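Local coordinates for protein putative primosome component (Streptococcus pyogenes serotype M3, PDB 2QGZ) that probably acts as an ATP-binding helicase loader of the primosome, built on a P-loop NTPase domain related to IstB-like proteins, at residues 110-115 with 190-195; 145-150 with 248-253; 168-173 with 184-189; 194-199 with 207-212; 218-223 with 239-244. One frame throughout, in Å; residues are numbered along the deposited sequence.

In the fold
All five contacts join helices and loops to one parallel sheet or to each other, and their chemistry follows depth. Contacts 3 and 5 are buried: helices 165-179 and 237-247 pack on strands 184-188 and 217-221, neighbours in the sheet, through apolar side chains, with a water bridge in one and a guanidinium face covered by a leucine in the other. Contacts 1 and 4 lie at the surface, share Ile194 and Asp195 of helix 189-197, and mix serine or acidic side chains with a few apolar touches. Contact 2, partly buried, joins the end of helix 131-146 to the approach to strand 251-255; it meets contact 5 through Arg244 and contact 3 through Phe252.

Contact 1. Residues 110-115 with 190-195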
# COMPACT_ATOMS: atom_id res chain seq x y z
N GLN A 110 3.40 2.55 -10.98
CA GLN A 110 2.19 2.08 -11.63
C GLN A 110 0.95 2.35 -10.77
O GLN A 110 0.96 2.15 -9.56
CB GLN A 110 2.29 0.58 -11.93
CG GLN A 110 3.22 0.23 -13.09
CD GLN A 110 4.67 0.64 -12.85
OE1 GLN A 110 5.23 1.47 -13.58
NE2 GLN A 110 5.29 0.06 -11.82
N LEU A 111 -0.11 2.83 -11.41
CA LEU A 111 -1.36 3.13 -10.72
C LEU A 111 -2.46 2.22 -11.24
O LEU A 111 -2.49 1.87 -12.42
CB LEU A 111 -1.78 4.58 -10.95
CG LEU A 111 -0.85 5.73 -10.57
CD1 LEU A 111 -1.53 7.03 -10.97
CD2 LEU A 111 -0.56 5.71 -9.08
N VAL A 112 -3.36 1.84 -10.35
CA VAL A 112 -4.49 0.99 -10.70
C VAL A 112 -5.72 1.58 -10.04
O VAL A 112 -5.92 1.44 -8.83
CB VAL A 112 -4.29 -0.46 -10.22
CG1 VAL A 112 -5.57 -1.27 -10.46
CG2 VAL A 112 -3.12 -1.11 -10.97
N SER A 113 -6.54 2.25 -10.85
CA SER A 113 -7.77 2.87 -10.38
C SER A 113 -7.54 3.98 -9.36
O SER A 113 -8.24 4.06 -8.35
CB SER A 113 -8.70 1.80 -9.81
OG SER A 113 -8.86 0.75 -10.75
N LEU A 114 -6.56 4.83 -9.63
CA LEU A 114 -6.23 5.96 -8.77
C LEU A 114 -5.88 7.16 -9.66
O LEU A 114 -5.25 7.01 -10.70
CB LEU A 114 -5.04 5.61 -7.86
CG LEU A 114 -5.27 4.61 -6.72
CD1 LEU A 114 -3.94 4.23 -6.08
CD2 LEU A 114 -6.19 5.22 -5.67
N PRO A 115 -6.31 8.37 -9.26
CA PRO A 115 -6.00 9.55 -10.07
C PRO A 115 -4.50 9.73 -10.30
O PRO A 115 -3.68 9.30 -9.49
CB PRO A 115 -6.62 10.69 -9.26
CG PRO A 115 -6.61 10.18 -7.85
CD PRO A 115 -7.03 8.74 -8.03
N PRO A 190 -10.83 -1.55 -3.45
CA PRO A 190 -12.26 -1.64 -3.78
C PRO A 190 -12.55 -1.68 -5.29
O PRO A 190 -13.46 -2.39 -5.72
CB PRO A 190 -12.84 -0.40 -3.10
CG PRO A 190 -11.97 -0.27 -1.88
CD PRO A 190 -10.58 -0.51 -2.43
N SER A 191 -11.78 -0.94 -6.08
CA SER A 191 -11.98 -0.91 -7.53
C SER A 191 -11.36 -2.13 -8.21
O SER A 191 -11.88 -2.62 -9.20
CB SER A 191 -11.38 0.35 -8.14
OG SER A 191 -12.01 1.50 -7.60
N PHE A 192 -10.24 -2.60 -7.68
CA PHE A 192 -9.56 -3.76 -8.23
C PHE A 192 -10.43 -5.00 -8.01
O PHE A 192 -10.59 -5.82 -8.91
CB PHE A 192 -8.21 -3.95 -7.53
CG PHE A 192 -7.49 -5.20 -7.91
CD1 PHE A 192 -6.77 -5.27 -9.09
CD2 PHE A 192 -7.51 -6.31 -7.06
CE1 PHE A 192 -6.07 -6.43 -9.43
CE2 PHE A 192 -6.81 -7.48 -7.38
CZ PHE A 192 -6.09 -7.54 -8.57
N ALA A 193 -11.00 -5.12 -6.81
CA ALA A 193 -11.85 -6.25 -6.47
C ALA A 193 -12.99 -6.37 -7.47
O ALA A 193 -13.19 -7.42 -8.07
CB ALA A 193 -12.41 -6.08 -5.06
N ILE A 194 -13.74 -5.28 -7.64
CA ILE A 194 -14.86 -5.24 -8.57
C ILE A 194 -14.44 -5.49 -10.02
O ILE A 194 -15.08 -6.27 -10.73
CB ILE A 194 -15.60 -3.88 -8.49
CG1 ILE A 194 -16.31 -3.75 -7.15
CG2 ILE A 194 -16.59 -3.74 -9.64
CD1 ILE A 194 -17.10 -2.48 -6.98
N ASP A 195 -13.37 -4.83 -10.47
CA ASP A 195 -12.90 -5.01 -11.85
C ASP A 195 -12.38 -6.43 -12.12
O ASP A 195 -12.49 -6.93 -13.24
CB ASP A 195 -11.82 -3.99 -12.18
CG ASP A 195 -12.36 -2.57 -12.22
OD1 ASP A 195 -13.41 -2.36 -12.87
OD2 ASP A 195 -11.73 -1.66 -11.63
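Edge strand 109-112 of the parallel sheet and helix 189-197 meet where the chain leaves the strand, at Val112 and Ser113 on one side and Ser191, Phe192 and Asp195 on the other. The tightest approach is between two methylene groups: Ser113 CB lies 3.5 Å from Ser191 CB. Ser113 has left-handed backbone angles (phi 64°, psi 44°), which turn the chain out of the strand just where its CB is directed toward the helix. Its OG leans across the same spot, 3.7 Å from Ser191 CB, and is 3.8 Å from Asp195 OD2, too long for a hydrogen bond. The serine hydroxyls therefore do not join the segments; that of Ser191 is hydrogen-bonded instead to ND1 of His188, at the N-cap of the helix.

Deeper down, Val112 reaches the buried Phe192. CG1 of Val112 is anti to the backbone N (chi1 173°) and comes obliquely to the ring, 4.4 Å from Phe192 CD1. Phe192 also packs on Leu187, while the backbone of Val112 bonds to Leu186 and His188, so both partners are tied to strand 184-188 independently of this contact. Only 136 Å² is buried in total. The helix that follows strand 184-188 thus leans on the neighbouring parallel strand, as in the layered alpha/beta fold of P-loop NTPases.

Contact 2. Residues 145-150 with 248-253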
# COMPACT_ATOMS: atom_id res chain seq x y z
N GLU A 145 15.39 3.88 3.04
CA GLU A 145 16.82 3.82 3.33
C GLU A 145 17.36 2.39 3.40
O GLU A 145 18.46 2.10 2.92
CB GLU A 145 17.07 4.56 4.65
CG GLU A 145 18.48 5.03 4.87
CD GLU A 145 18.65 5.79 6.19
OE1 GLU A 145 19.80 6.17 6.51
OE2 GLU A 145 17.65 6.01 6.91
N GLN A 146 16.58 1.48 3.98
CA GLN A 146 16.98 0.09 4.13
C GLN A 146 16.60 -0.87 2.99
O GLN A 146 16.87 -2.06 3.06
CB GLN A 146 16.43 -0.45 5.46
CG GLN A 146 16.99 0.28 6.66
CD GLN A 146 16.16 0.08 7.92
OE1 GLN A 146 16.40 0.75 8.93
NE2 GLN A 146 15.19 -0.83 7.87
N TYR A 147 15.97 -0.35 1.94
CA TYR A 147 15.57 -1.20 0.82
C TYR A 147 16.72 -1.55 -0.13
O TYR A 147 17.44 -0.67 -0.61
CB TYR A 147 14.44 -0.54 0.03
CG TYR A 147 13.93 -1.39 -1.10
CD1 TYR A 147 14.55 -1.39 -2.35
CD2 TYR A 147 12.85 -2.27 -0.90
CE1 TYR A 147 14.12 -2.24 -3.37
CE2 TYR A 147 12.42 -3.12 -1.91
CZ TYR A 147 13.06 -3.10 -3.14
OH TYR A 147 12.64 -3.96 -4.13
N PRO A 148 16.90 -2.85 -0.44
CA PRO A 148 16.10 -3.97 0.06
C PRO A 148 16.71 -4.63 1.30
O PRO A 148 17.93 -4.63 1.47
CB PRO A 148 16.07 -4.91 -1.13
CG PRO A 148 17.48 -4.77 -1.64
CD PRO A 148 17.71 -3.27 -1.60
N SER A 149 15.86 -5.18 2.15
CA SER A 149 16.30 -5.85 3.36
C SER A 149 15.77 -7.27 3.33
O SER A 149 14.94 -7.60 2.49
CB SER A 149 15.78 -5.15 4.61
OG SER A 149 16.41 -3.90 4.78
N ALA A 150 16.23 -8.08 4.27
CA ALA A 150 15.83 -9.48 4.35
C ALA A 150 14.32 -9.69 4.24
O ALA A 150 13.79 -9.95 3.15
CB ALA A 150 16.35 -10.08 5.66
N GLU A 248 8.70 -12.99 -0.41
CA GLU A 248 9.31 -11.93 0.39
C GLU A 248 9.25 -10.58 -0.33
O GLU A 248 10.27 -9.92 -0.52
CB GLU A 248 10.77 -12.27 0.74
CG GLU A 248 10.93 -13.61 1.45
CD GLU A 248 12.39 -13.97 1.73
OE1 GLU A 248 13.25 -13.78 0.84
OE2 GLU A 248 12.68 -14.46 2.85
N LEU A 249 8.06 -10.18 -0.73
CA LEU A 249 7.87 -8.91 -1.41
C LEU A 249 7.09 -7.96 -0.48
O LEU A 249 5.96 -8.25 -0.07
CB LEU A 249 7.13 -9.14 -2.74
CG LEU A 249 7.83 -10.01 -3.80
CD1 LEU A 249 6.90 -10.26 -4.97
CD2 LEU A 249 9.10 -9.33 -4.30
N PRO A 250 7.69 -6.81 -0.14
CA PRO A 250 7.10 -5.78 0.74
C PRO A 250 5.70 -5.40 0.28
O PRO A 250 5.48 -5.06 -0.88
CB PRO A 250 8.08 -4.62 0.61
CG PRO A 250 9.38 -5.29 0.28
CD PRO A 250 8.96 -6.33 -0.72
N THR A 251 4.75 -5.42 1.21
CA THR A 251 3.37 -5.10 0.89
C THR A 251 2.81 -4.13 1.92
O THR A 251 2.93 -4.35 3.12
CB THR A 251 2.55 -6.39 0.89
OG1 THR A 251 3.20 -7.35 0.05
CG2 THR A 251 1.13 -6.14 0.40
N PHE A 252 2.22 -3.05 1.44
CA PHE A 252 1.64 -2.04 2.32
C PHE A 252 0.12 -2.00 2.17
O PHE A 252 -0.42 -2.55 1.22
CB PHE A 252 2.21 -0.66 1.99
CG PHE A 252 3.70 -0.54 2.17
CD1 PHE A 252 4.57 -1.27 1.37
CD2 PHE A 252 4.23 0.31 3.14
CE1 PHE A 252 5.96 -1.16 1.53
CE2 PHE A 252 5.61 0.44 3.31
CZ PHE A 252 6.48 -0.30 2.51
N PHE A 253 -0.56 -1.35 3.11
CA PHE A 253 -2.01 -1.23 3.07
C PHE A 253 -2.42 0.08 3.74
O PHE A 253 -1.67 0.66 4.51
CB PHE A 253 -2.71 -2.35 3.86
CG PHE A 253 -2.22 -3.73 3.57
CD1 PHE A 253 -1.03 -4.19 4.14
CD2 PHE A 253 -2.97 -4.60 2.78
CE1 PHE A 253 -0.59 -5.51 3.92
CE2 PHE A 253 -2.55 -5.93 2.56
CZ PHE A 253 -1.36 -6.38 3.13
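Thr251 OG1, one residue beyond the Pro250 that Tyr147 touches, is held from two directions: it donates to Leu249 O at 2.9 Å and accepts a hydrogen bond from Arg244 NE. The donor sits tilted 29° from the carbonyl plane of Leu249; the bond spans Pro250 as a short brace. On the other segment Ser149 OG donates to Gln146 O at 2.6 Å, from above the carbonyl plane, and ties the chain leaving helix 131-146 back to its last turn.

Between these two braced turns the contact is carried by Tyr147 and Pro250, with no hydrogen bond crossing between the segments and just 95 Å² buried. The tyrosine presents its ring edge, with CE2 4.3 Å from Pro250 CG, which lies near the ring plane. One face of that ring is taken by its own neighbour: Pro148 CB stands 3.8 Å above the ring centre, and the peptide bond between the two residues is cis. In the three-layered alpha/beta fold this places the end of helix 131-146 beside the entrance to the inner strand 251-255, where Tyr147 also packs on Val217 and Leu176.

Farther out, Glu248 closes helix 237-247 in a Schellman motif with positive phi (53°). Its CB is directed toward the other segment, yet the approach is loose, Ala150 O to Glu248 CD measuring 4.5 Å.

Contact 3. Residues 168-173 with 184-189; sequences LLAAMA and TTLLHF
Thr184 opens the strand by setting its methyl against the helix, CG2 lying 3.6 Å from Ala173 CB. With CG2 anti to the backbone N, OG1 falls beside that nitrogen (chi1 -66°), where it donates to a water at 2.8 Å from OG1. The same water donates to Ala173 O at 3.0 Å, so a buried hydroxyl and a helix carbonyl are linked without touching. Thr185 turns away from the helix. The contact thus alternates along the strand, in a beta-alpha-beta crossover whose helix, 165-179, follows the probable Walker A loop; its residues 168-173 run nearly antiparallel to strand 184-188 (160°, axes 9.3 Å apart). Leu186, the next to face the helix, divides its branches between two alanines one turn apart: CD1 is 4.2 Å from Ala170 CB, and CD2 is 4.5 Å from Ala173 CB. Leu186 also touches Ile219 and Leu111 of the flanking strands. Beyond it, His188 takes the N-cap position before helix 189-197.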
# COMPACT_ATOMS: atom_id res chain seq x y z
N LEU A 168 0.95 9.63 1.91
CA LEU A 168 2.18 9.31 2.62
C LEU A 168 2.89 8.13 1.93
O LEU A 168 4.09 8.16 1.68
CB LEU A 168 1.86 8.94 4.07
CG LEU A 168 2.91 8.95 5.18
CD1 LEU A 168 2.59 7.82 6.14
CD2 LEU A 168 4.32 8.77 4.63
N LEU A 169 2.12 7.08 1.66
CA LEU A 169 2.65 5.89 1.00
C LEU A 169 3.05 6.19 -0.45
O LEU A 169 4.02 5.64 -0.96
CB LEU A 169 1.60 4.77 1.05
CG LEU A 169 1.78 3.68 2.12
CD1 LEU A 169 2.37 4.26 3.40
CD2 LEU A 169 0.44 2.99 2.38
N ALA A 170 2.30 7.08 -1.09
CA ALA A 170 2.64 7.47 -2.46
C ALA A 170 3.97 8.24 -2.45
O ALA A 170 4.78 8.13 -3.38
CB ALA A 170 1.54 8.33 -3.05
N ALA A 171 4.19 9.02 -1.39
CA ALA A 171 5.43 9.78 -1.29
C ALA A 171 6.60 8.81 -1.12
O ALA A 171 7.72 9.07 -1.60
CB ALA A 171 5.37 10.74 -0.12
N MET A 172 6.35 7.71 -0.42
CA MET A 172 7.37 6.69 -0.20
C MET A 172 7.71 6.07 -1.56
O MET A 172 8.87 5.85 -1.87
CB MET A 172 6.87 5.61 0.76
CG MET A 172 7.88 4.53 1.10
SD MET A 172 7.13 3.09 1.92
CE MET A 172 6.16 2.40 0.52
N ALA A 173 6.68 5.79 -2.36
CA ALA A 173 6.88 5.19 -3.68
C ALA A 173 7.69 6.12 -4.59
O ALA A 173 8.53 5.67 -5.37
CB ALA A 173 5.53 4.88 -4.35
N THR A 184 6.89 0.71 -8.05
CA THR A 184 5.90 0.47 -7.02
C THR A 184 4.55 0.53 -7.70
O THR A 184 4.39 1.23 -8.70
CB THR A 184 5.95 1.57 -5.92
OG1 THR A 184 7.19 1.50 -5.21
CG2 THR A 184 4.81 1.37 -4.92
N THR A 185 3.59 -0.21 -7.17
CA THR A 185 2.25 -0.19 -7.71
C THR A 185 1.31 0.25 -6.60
O THR A 185 1.30 -0.33 -5.51
CB THR A 185 1.79 -1.56 -8.22
OG1 THR A 185 2.58 -1.94 -9.35
CG2 THR A 185 0.33 -1.52 -8.64
N LEU A 186 0.55 1.30 -6.88
CA LEU A 186 -0.43 1.83 -5.94
C LEU A 186 -1.76 1.36 -6.51
O LEU A 186 -2.12 1.69 -7.64
CB LEU A 186 -0.35 3.36 -5.93
CG LEU A 186 1.02 3.91 -5.56
CD1 LEU A 186 1.14 5.36 -6.01
CD2 LEU A 186 1.22 3.80 -4.07
N LEU A 187 -2.50 0.60 -5.72
CA LEU A 187 -3.75 0.04 -6.19
C LEU A 187 -4.93 0.33 -5.27
O LEU A 187 -4.85 0.13 -4.06
CB LEU A 187 -3.55 -1.46 -6.36
CG LEU A 187 -4.71 -2.42 -6.59
CD1 LEU A 187 -4.18 -3.66 -7.31
CD2 LEU A 187 -5.36 -2.80 -5.27
N HIS A 188 -6.03 0.81 -5.84
CA HIS A 188 -7.22 1.09 -5.04
C HIS A 188 -7.99 -0.23 -4.97
O HIS A 188 -8.71 -0.58 -5.91
CB HIS A 188 -8.08 2.17 -5.71
CG HIS A 188 -9.22 2.64 -4.86
ND1 HIS A 188 -10.54 2.49 -5.23
CD2 HIS A 188 -9.23 3.25 -3.64
CE1 HIS A 188 -11.32 2.99 -4.28
NE2 HIS A 188 -10.55 3.45 -3.31
N PHE A 189 -7.84 -0.94 -3.86
CA PHE A 189 -8.47 -2.25 -3.68
C PHE A 189 -9.95 -2.38 -4.05
O PHE A 189 -10.32 -3.24 -4.86
CB PHE A 189 -8.26 -2.77 -2.26
CG PHE A 189 -8.60 -4.22 -2.11
CD1 PHE A 189 -7.81 -5.19 -2.72
CD2 PHE A 189 -9.74 -4.62 -1.42
CE1 PHE A 189 -8.16 -6.54 -2.66
CE2 PHE A 189 -10.10 -5.97 -1.34
CZ PHE A 189 -9.31 -6.92 -1.96
O HOH W 1 8.41 3.19 -7.02

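Contact 4. Residues 194-199 with 207-212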
# COMPACT_ATOMS: atom_id res chain seq x y z
N ILE A 194 -13.74 -5.28 -7.64
CA ILE A 194 -14.86 -5.24 -8.57
C ILE A 194 -14.44 -5.49 -10.02
O ILE A 194 -15.08 -6.27 -10.73
CB ILE A 194 -15.60 -3.88 -8.49
CG1 ILE A 194 -16.31 -3.75 -7.15
CG2 ILE A 194 -16.59 -3.74 -9.64
CD1 ILE A 194 -17.10 -2.48 -6.98
N ASP A 195 -13.37 -4.83 -10.47
CA ASP A 195 -12.90 -5.01 -11.85
C ASP A 195 -12.38 -6.43 -12.12
O ASP A 195 -12.49 -6.93 -13.24
CB ASP A 195 -11.82 -3.99 -12.18
CG ASP A 195 -12.36 -2.57 -12.22
OD1 ASP A 195 -13.41 -2.36 -12.87
OD2 ASP A 195 -11.73 -1.66 -11.63
N VAL A 196 -11.81 -7.06 -11.10
CA VAL A 196 -11.29 -8.42 -11.26
C VAL A 196 -12.43 -9.41 -11.12
O VAL A 196 -12.40 -10.48 -11.72
CB VAL A 196 -10.21 -8.75 -10.20
CG1 VAL A 196 -10.79 -8.68 -8.81
CG2 VAL A 196 -9.65 -10.13 -10.46
N LYS A 197 -13.43 -9.05 -10.31
CA LYS A 197 -14.60 -9.90 -10.08
C LYS A 197 -15.14 -10.28 -11.45
O LYS A 197 -15.58 -11.41 -11.67
CB LYS A 197 -15.67 -9.13 -9.29
CG LYS A 197 -16.41 -9.94 -8.24
CD LYS A 197 -17.84 -10.28 -8.65
CE LYS A 197 -17.89 -11.33 -9.75
NZ LYS A 197 -19.29 -11.74 -10.07
N ASN A 198 -15.10 -9.32 -12.37
CA ASN A 198 -15.55 -9.54 -13.73
C ASN A 198 -14.45 -10.33 -14.44
O ASN A 198 -13.78 -9.82 -15.34
CB ASN A 198 -15.80 -8.20 -14.42
CG ASN A 198 -16.84 -7.35 -13.70
OD1 ASN A 198 -17.05 -6.18 -14.04
ND2 ASN A 198 -17.50 -7.93 -12.70
N ALA A 199 -14.25 -11.56 -13.98
CA ALA A 199 -13.25 -12.46 -14.55
C ALA A 199 -14.01 -13.41 -15.45
O ALA A 199 -14.26 -14.57 -15.10
CB ALA A 199 -12.54 -13.24 -13.44
N GLU A 207 -3.90 -9.66 -17.98
CA GLU A 207 -2.72 -9.33 -17.18
C GLU A 207 -3.11 -8.77 -15.80
O GLU A 207 -2.26 -8.35 -15.01
CB GLU A 207 -1.86 -8.32 -17.94
CG GLU A 207 -0.66 -7.75 -17.17
CD GLU A 207 0.10 -6.68 -17.95
OE1 GLU A 207 0.95 -5.99 -17.35
OE2 GLU A 207 -0.15 -6.53 -19.17
N GLU A 208 -4.41 -8.78 -15.53
CA GLU A 208 -4.99 -8.27 -14.28
C GLU A 208 -4.18 -8.46 -13.00
O GLU A 208 -3.65 -7.49 -12.46
CB GLU A 208 -6.38 -8.89 -14.08
CG GLU A 208 -7.28 -8.10 -13.14
CD GLU A 208 -7.76 -6.79 -13.74
OE1 GLU A 208 -8.55 -6.07 -13.08
OE2 GLU A 208 -7.34 -6.47 -14.87
N ILE A 209 -4.09 -9.69 -12.50
CA ILE A 209 -3.36 -9.93 -11.26
C ILE A 209 -1.87 -10.27 -11.38
O ILE A 209 -1.14 -10.19 -10.39
CB ILE A 209 -4.04 -11.03 -10.40
CG1 ILE A 209 -3.38 -12.39 -10.62
CG2 ILE A 209 -5.51 -11.12 -10.74
CD1 ILE A 209 -3.83 -13.44 -9.64
N ASP A 210 -1.41 -10.66 -12.56
CA ASP A 210 -0.00 -10.99 -12.73
C ASP A 210 0.87 -9.74 -12.73
O ASP A 210 2.03 -9.79 -12.34
CB ASP A 210 0.24 -11.76 -14.02
CG ASP A 210 0.29 -13.26 -13.80
OD1 ASP A 210 0.92 -13.69 -12.81
OD2 ASP A 210 -0.27 -14.00 -14.63
N ALA A 211 0.30 -8.63 -13.17
CA ALA A 211 1.04 -7.38 -13.21
C ALA A 211 1.09 -6.78 -11.81
O ALA A 211 1.81 -5.81 -11.56
CB ALA A 211 0.36 -6.40 -14.16
N VAL A 212 0.35 -7.37 -10.90
CA VAL A 212 0.26 -6.88 -9.54
C VAL A 212 0.97 -7.70 -8.47
O VAL A 212 1.63 -7.14 -7.59
CB VAL A 212 -1.24 -6.71 -9.15
CG1 VAL A 212 -1.43 -6.72 -7.66
CG2 VAL A 212 -1.77 -5.42 -9.75
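Val196 and Glu208 carry this contact, their side chains crossing obliquely where helix 189-197 of the alpha/beta domain meets the chain leading into the short helix 210-213. The CB of Val196 is directed toward the other segment, and CG2, anti to the backbone N, comes 4.1 Å from Glu208 CG. The glutamate starts out extended, its CG also anti to its own N (chi1 -159°), and then bends at chi2 (71°). That bend carries the carboxylate alongside the helix backbone rather than straight past the valine: Glu208 OE1 ends 3.9 Å from Val196 N, beyond hydrogen-bonding distance, and 4.0 Å from Asp195 CB.

The two acids keep apart, with Asp195 OD2 5.6 Å from Glu208 OE1; the end of the aspartate leads away from the other segment, which probably limits repulsion between like charges. The 119 Å² buried here rests on van der Waals contact. Phe192, one turn earlier in the helix, adds its ring, which lies against Ile209 and the Glu208 carbonyl oxygen. After Lys197 the chain leaves the helix in an inverse gamma turn centred on Asn198. The second apolar touch is between branch methyls, Val196 CG2 lying 4.3 Å from Ile209 CG2.

Contact 5. Residues 218-223 with 239-244; sequences LILDDI and VILQYR
Leu218 and Arg244 supply the flat-group packing of this contact, their side chains crossing at about a right angle. Leu218 CB stands 3.4 Å above the guanidinium plane, over its centre, and is 3.5 Å from Arg244 CZ. A bend at chi3 (76°) in the arginine chain lays the group over the leucine and brings Arg244 CD within 3.7 Å of Leu218 CD2.

Apolar contacts continue along the strand. Leu218 CD2 lies 4.3 Å from Ile240 CG2, and Leu220 CD1 meets Leu241 CD1 at 4.0 Å, this pair crossing at a slant. Strand 217-221 and helix 237-247 form one layer boundary of the P-loop NTPase fold, residues 218-221 and 239-244 running roughly antiparallel (151°, axes 12.2 Å apart). The apolar strand leads into Asp221 and Asp222, a pattern consistent with a Walker B motif.

The polar partners of the guanidinium lie outside the two segments. Arg244 NH2 is 3.3 Å from Leu218 N, but both are donors and do not bond. Instead NH1 is gripped by the carbonyls of Lys213 and Val215, and NH2 by that of Pro250. These bonds give the N-H groups acceptors and probably hold the group's rotation, while Asp221 OD1 is hydrogen-bonded to Thr254 OG1 on the adjacent strand.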
# COMPACT_ATOMS: atom_id res chain seq x y z
N LEU A 218 4.20 -3.27 -3.35
CA LEU A 218 2.78 -3.14 -3.66
C LEU A 218 2.04 -2.42 -2.53
O LEU A 218 2.21 -2.74 -1.35
CB LEU A 218 2.18 -4.53 -3.87
CG LEU A 218 0.67 -4.58 -4.13
CD1 LEU A 218 0.34 -3.88 -5.45
CD2 LEU A 218 0.22 -6.03 -4.16
N ILE A 219 1.22 -1.44 -2.92
CA ILE A 219 0.43 -0.68 -1.96
C ILE A 219 -1.04 -0.99 -2.22
O ILE A 219 -1.55 -0.72 -3.31
CB ILE A 219 0.61 0.85 -2.16
CG1 ILE A 219 2.10 1.24 -2.15
CG2 ILE A 219 -0.20 1.60 -1.10
CD1 ILE A 219 2.82 0.98 -0.86
N LEU A 220 -1.73 -1.56 -1.24
CA LEU A 220 -3.15 -1.87 -1.39
C LEU A 220 -3.97 -0.80 -0.65
O LEU A 220 -4.20 -0.91 0.55
CB LEU A 220 -3.45 -3.27 -0.82
CG LEU A 220 -2.67 -4.40 -1.49
CD1 LEU A 220 -2.93 -5.70 -0.77
CD2 LEU A 220 -3.06 -4.53 -2.95
N ASP A 221 -4.38 0.24 -1.38
CA ASP A 221 -5.14 1.35 -0.80
C ASP A 221 -6.54 0.98 -0.32
O ASP A 221 -7.29 0.28 -0.99
CB ASP A 221 -5.21 2.51 -1.79
CG ASP A 221 -6.01 3.68 -1.25
OD1 ASP A 221 -5.71 4.18 -0.14
OD2 ASP A 221 -6.95 4.12 -1.96
N ASP A 222 -6.87 1.52 0.85
CA ASP A 222 -8.11 1.30 1.58
C ASP A 222 -8.76 -0.06 1.40
O ASP A 222 -9.83 -0.22 0.80
CB ASP A 222 -9.13 2.43 1.36
CG ASP A 222 -9.83 2.36 0.03
OD1 ASP A 222 -10.94 2.93 -0.09
OD2 ASP A 222 -9.26 1.74 -0.90
N ILE A 223 -8.08 -1.06 1.95
CA ILE A 223 -8.56 -2.42 1.93
C ILE A 223 -9.78 -2.35 2.85
O ILE A 223 -9.89 -1.44 3.68
CB ILE A 223 -7.49 -3.37 2.49
CG1 ILE A 223 -7.93 -4.82 2.32
CG2 ILE A 223 -7.19 -3.01 3.93
CD1 ILE A 223 -6.87 -5.81 2.72
N VAL A 239 -4.60 -15.16 -2.37
CA VAL A 239 -3.53 -15.74 -3.17
C VAL A 239 -2.40 -14.75 -3.43
O VAL A 239 -1.23 -15.11 -3.37
CB VAL A 239 -4.06 -16.28 -4.52
CG1 VAL A 239 -2.96 -17.05 -5.26
CG2 VAL A 239 -5.24 -17.19 -4.27
N ILE A 240 -2.76 -13.50 -3.71
CA ILE A 240 -1.76 -12.48 -3.95
C ILE A 240 -0.91 -12.32 -2.70
O ILE A 240 0.31 -12.30 -2.77
CB ILE A 240 -2.41 -11.11 -4.30
CG1 ILE A 240 -2.93 -11.13 -5.74
CG2 ILE A 240 -1.39 -9.97 -4.13
CD1 ILE A 240 -3.68 -9.87 -6.12
N LEU A 241 -1.56 -12.22 -1.54
CA LEU A 241 -0.82 -12.06 -0.30
C LEU A 241 0.05 -13.30 -0.04
O LEU A 241 1.23 -13.17 0.29
CB LEU A 241 -1.79 -11.80 0.86
CG LEU A 241 -1.97 -10.34 1.33
CD1 LEU A 241 -1.75 -9.35 0.20
CD2 LEU A 241 -3.36 -10.18 1.94
N GLN A 242 -0.54 -14.48 -0.22
CA GLN A 242 0.19 -15.73 -0.01
C GLN A 242 1.46 -15.75 -0.85
O GLN A 242 2.54 -16.06 -0.35
CB GLN A 242 -0.69 -16.91 -0.41
CG GLN A 242 -0.02 -18.24 -0.32
CD GLN A 242 -0.97 -19.37 -0.67
OE1 GLN A 242 -0.84 -20.48 -0.16
NE2 GLN A 242 -1.91 -19.09 -1.55
N TYR A 243 1.33 -15.42 -2.12
CA TYR A 243 2.47 -15.39 -3.01
C TYR A 243 3.52 -14.36 -2.61
O TYR A 243 4.72 -14.62 -2.74
CB TYR A 243 1.99 -15.11 -4.44
CG TYR A 243 3.10 -14.83 -5.41
CD1 TYR A 243 3.54 -13.53 -5.64
CD2 TYR A 243 3.71 -15.86 -6.13
CE1 TYR A 243 4.56 -13.25 -6.55
CE2 TYR A 243 4.72 -15.61 -7.05
CZ TYR A 243 5.14 -14.30 -7.26
OH TYR A 243 6.16 -14.04 -8.15
N ARG A 244 3.09 -13.20 -2.12
CA ARG A 244 4.06 -12.19 -1.72
C ARG A 244 4.74 -12.59 -0.41
O ARG A 244 5.89 -12.22 -0.17
CB ARG A 244 3.39 -10.80 -1.64
CG ARG A 244 2.99 -10.26 -3.02
CD ARG A 244 2.37 -8.85 -2.96
NE ARG A 244 3.37 -7.81 -2.75
CZ ARG A 244 4.22 -7.37 -3.67
NH1 ARG A 244 4.20 -7.87 -4.90
NH2 ARG A 244 5.10 -6.44 -3.37